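Local coordinates for sugar ABC transporter (Sugar-binding protein) (Bacillus halodurans, PDB 4YO7) that binds myo-inositol between its two lobes and probably serves as the solute receptor of a sugar ABC transporter, at residues A231-D237 with V256-D262. Residues are numbered along the deposited sequence; the frame is centred on the assembly and turned at random.
Sequences AVVANND and VIVAGID. With MG (magnesium ion), chain C; INS (1,2,3,4,5,6-hexahydroxy-cyclohexane), chain F.
D237 lays its carboxylate along the backbone of G260-D262: OD1 sits 3.2 Å from C of G260, while OD2 comes within 3.4 Å of CB of D262. CG stands anti to the carbonyl carbon (chi1 -75°), which puts the group alongside that backbone. OD1 is also held by the hydroxyl of T279 and OD2 by the backbone N of T264. Its own N makes a weak, bent hydrogen bond to O of I261 (2.8 Å, 128°). Replacing D237 with an alanine would probably leave T279 OG1 and the T264 amide without this partner, and the backbone of G260 to D262 without the carboxylate packed against it. V232 is paired through both its N and its O: N donates to O of I257 at 2.8 Å, and O accepts from N of A259. Its CG2 meets CG1 of V256 at 3.9 Å. This is the parallel pairing of a beta-alpha-beta unit, with helix 237-249 crossing over between strands 231-234 and 257-259 in one lobe of a periplasmic binding protein. The loops that follow the C-terminal ends of both strands reach the inositol pocket. There N236, at the N-cap of helix 237-249, takes the backbone N of M239 on OD1 and sends ND2 to O3 of the ligand (2.9 Å, 173°); D262 takes the O3 and O4 hydroxyls on OD1 and OD2, each at 2.6 Å. At the far end, V256 O binds magnesium together with L253 O and three waters.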
loop_
_atom_site.group_PDB
_atom_site.type_symbol
_atom_site.label_atom_id
_atom_site.label_comp_id
_atom_site.label_asym_id
_atom_site.label_seq_id
_atom_site.Cartn_x
_atom_site.Cartn_y
_atom_site.Cartn_z
ATOM N N ALA A 231 -20.351 -9.991 -2.515
ATOM C CA ALA A 231 -19.044 -9.433 -2.885
ATOM C C ALA A 231 -18.095 -9.489 -1.714
ATOM O O ALA A 231 -18.486 -9.239 -0.570
ATOM C CB ALA A 231 -19.174 -8.005 -3.358
ATOM N N VAL A 232 -16.847 -9.823 -2.030
ATOM C CA VAL A 232 -15.755 -9.804 -1.077
ATOM C C VAL A 232 -14.852 -8.670 -1.518
ATOM O O VAL A 232 -14.349 -8.680 -2.636
ATOM C CB VAL A 232 -14.998 -11.138 -1.038
ATOM C CG1 VAL A 232 -13.743 -11.022 -0.145
ATOM C CG2 VAL A 232 -15.927 -12.231 -0.545
ATOM N N VAL A 233 -14.683 -7.683 -0.650
ATOM C CA VAL A 233 -13.985 -6.460 -0.992
ATOM C C VAL A 233 -12.808 -6.327 -0.034
ATOM O O VAL A 233 -12.991 -6.156 1.172
ATOM C CB VAL A 233 -14.939 -5.241 -0.921
ATOM C CG1 VAL A 233 -14.224 -3.999 -1.335
ATOM C CG2 VAL A 233 -16.133 -5.472 -1.835
ATOM N N ALA A 234 -11.605 -6.442 -0.581
ATOM C CA ALA A 234 -10.394 -6.546 0.234
ATOM C C ALA A 234 -9.535 -5.312 0.122
ATOM O O ALA A 234 -9.377 -4.750 -0.958
ATOM C CB ALA A 234 -9.596 -7.766 -0.178
ATOM N N ASN A 235 -8.953 -4.901 1.243
ATOM C CA ASN A 235 -8.050 -3.764 1.262
ATOM C C ASN A 235 -6.786 -3.949 0.382
ATOM O O ASN A 235 -6.085 -2.954 0.113
ATOM C CB ASN A 235 -7.560 -3.465 2.690
ATOM C CG ASN A 235 -8.587 -2.806 3.626
ATOM O OD1 ASN A 235 -8.266 -2.617 4.821
ATOM N ND2 ASN A 235 -9.777 -2.450 3.144
ATOM N N ASN A 236 -6.400 -5.188 0.038
ATOM C CA ASN A 236 -5.362 -5.356 -0.974
ATOM C C ASN A 236 -5.533 -6.615 -1.793
ATOM O O ASN A 236 -6.370 -7.472 -1.502
ATOM C CB ASN A 236 -3.941 -5.311 -0.353
ATOM C CG ASN A 236 -3.487 -6.620 0.300
ATOM O OD1 ASN A 236 -4.277 -7.493 0.656
ATOM N ND2 ASN A 236 -2.163 -6.729 0.489
ATOM N N ASP A 237 -4.736 -6.701 -2.839
ATOM C CA ASP A 237 -4.843 -7.806 -3.777
ATOM C C ASP A 237 -4.463 -9.145 -3.171
ATOM O O ASP A 237 -5.087 -10.161 -3.500
ATOM C CB ASP A 237 -3.957 -7.558 -5.017
ATOM C CG ASP A 237 -4.537 -6.531 -5.973
ATOM O OD1 ASP A 237 -5.781 -6.340 -5.993
ATOM O OD2 ASP A 237 -3.749 -5.931 -6.749
ATOM N N VAL A 256 -19.770 -14.834 -6.590
ATOM C CA VAL A 256 -19.300 -13.769 -5.718
ATOM C C VAL A 256 -18.397 -12.830 -6.510
ATOM O O VAL A 256 -17.542 -13.289 -7.249
ATOM C CB VAL A 256 -18.535 -14.356 -4.488
ATOM C CG1 VAL A 256 -18.042 -13.297 -3.592
ATOM C CG2 VAL A 256 -19.456 -15.244 -3.689
ATOM N N ILE A 257 -18.612 -11.521 -6.372
ATOM C CA ILE A 257 -17.711 -10.526 -6.937
ATOM C C ILE A 257 -16.513 -10.397 -5.980
ATOM O O ILE A 257 -16.705 -10.327 -4.772
ATOM C CB ILE A 257 -18.443 -9.166 -7.127
ATOM C CG1 ILE A 257 -19.517 -9.305 -8.213
ATOM C CG2 ILE A 257 -17.463 -8.035 -7.479
ATOM C CD1 ILE A 257 -20.347 -8.065 -8.416
ATOM N N VAL A 258 -15.290 -10.403 -6.513
ATOM C CA VAL A 258 -14.080 -10.223 -5.699
ATOM C C VAL A 258 -13.337 -8.976 -6.152
ATOM O O VAL A 258 -13.132 -8.753 -7.346
ATOM C CB VAL A 258 -13.141 -11.451 -5.789
ATOM C CG1 VAL A 258 -11.946 -11.308 -4.844
ATOM C CG2 VAL A 258 -13.919 -12.724 -5.468
ATOM N N ALA A 259 -12.925 -8.185 -5.176
ATOM C CA ALA A 259 -12.196 -6.945 -5.425
ATOM C C ALA A 259 -10.962 -6.833 -4.538
ATOM O O ALA A 259 -10.993 -7.190 -3.353
ATOM C CB ALA A 259 -13.122 -5.759 -5.216
ATOM N N GLY A 260 -9.888 -6.281 -5.121
ATOM C CA GLY A 260 -8.662 -5.966 -4.399
ATOM C C GLY A 260 -8.171 -4.561 -4.703
ATOM O O GLY A 260 -8.860 -3.790 -5.384
ATOM N N ILE A 261 -6.991 -4.236 -4.172
ATOM C CA ILE A 261 -6.290 -2.974 -4.432
ATOM C C ILE A 261 -4.813 -3.290 -4.552
ATOM O O ILE A 261 -4.307 -4.082 -3.763
ATOM C CB ILE A 261 -6.533 -1.912 -3.294
ATOM C CG1 ILE A 261 -8.004 -1.450 -3.333
ATOM C CG2 ILE A 261 -5.579 -0.706 -3.410
ATOM C CD1 ILE A 261 -8.462 -0.655 -2.131
ATOM N N ASP A 262 -4.198 -2.676 -5.569
ATOM C CA ASP A 262 -2.753 -2.590 -5.853
ATOM C C ASP A 262 -2.504 -2.784 -7.354
ATOM O O ASP A 262 -1.634 -2.150 -7.922
ATOM C CB ASP A 262 -1.902 -3.617 -5.098
ATOM C CG ASP A 262 -1.637 -3.248 -3.631
ATOM O OD1 ASP A 262 -1.304 -4.179 -2.874
ATOM O OD2 ASP A 262 -1.765 -2.059 -3.235
HETATM MG MG MG C . -16.635 -14.148 -9.171
HETATM C C1 INS F . 1.298 -2.591 2.245
HETATM C C2 INS F . 0.996 -3.692 1.234
HETATM C C3 INS F . -0.331 -3.377 0.544
HETATM C C4 INS F . -0.279 -2.023 -0.173
HETATM C C5 INS F . 0.076 -0.923 0.850
HETATM C C6 INS F . 1.394 -1.251 1.536
HETATM O O1 INS F . 2.567 -2.842 2.908
HETATM O O2 INS F . 2.048 -3.700 0.271
HETATM O O3 INS F . -0.573 -4.458 -0.404
HETATM O O4 INS F . -1.571 -1.710 -0.714
HETATM O O5 INS F . 0.236 0.317 0.138
HETATM O O6 INS F . 1.646 -0.205 2.554
HETATM O O HOH W 1 -14.774 -13.208 -9.298
HETATM O O HOH W 2 -17.696 -12.923 -10.512
HETATM O O HOH W 3 -16.061 -14.863 -11.046
#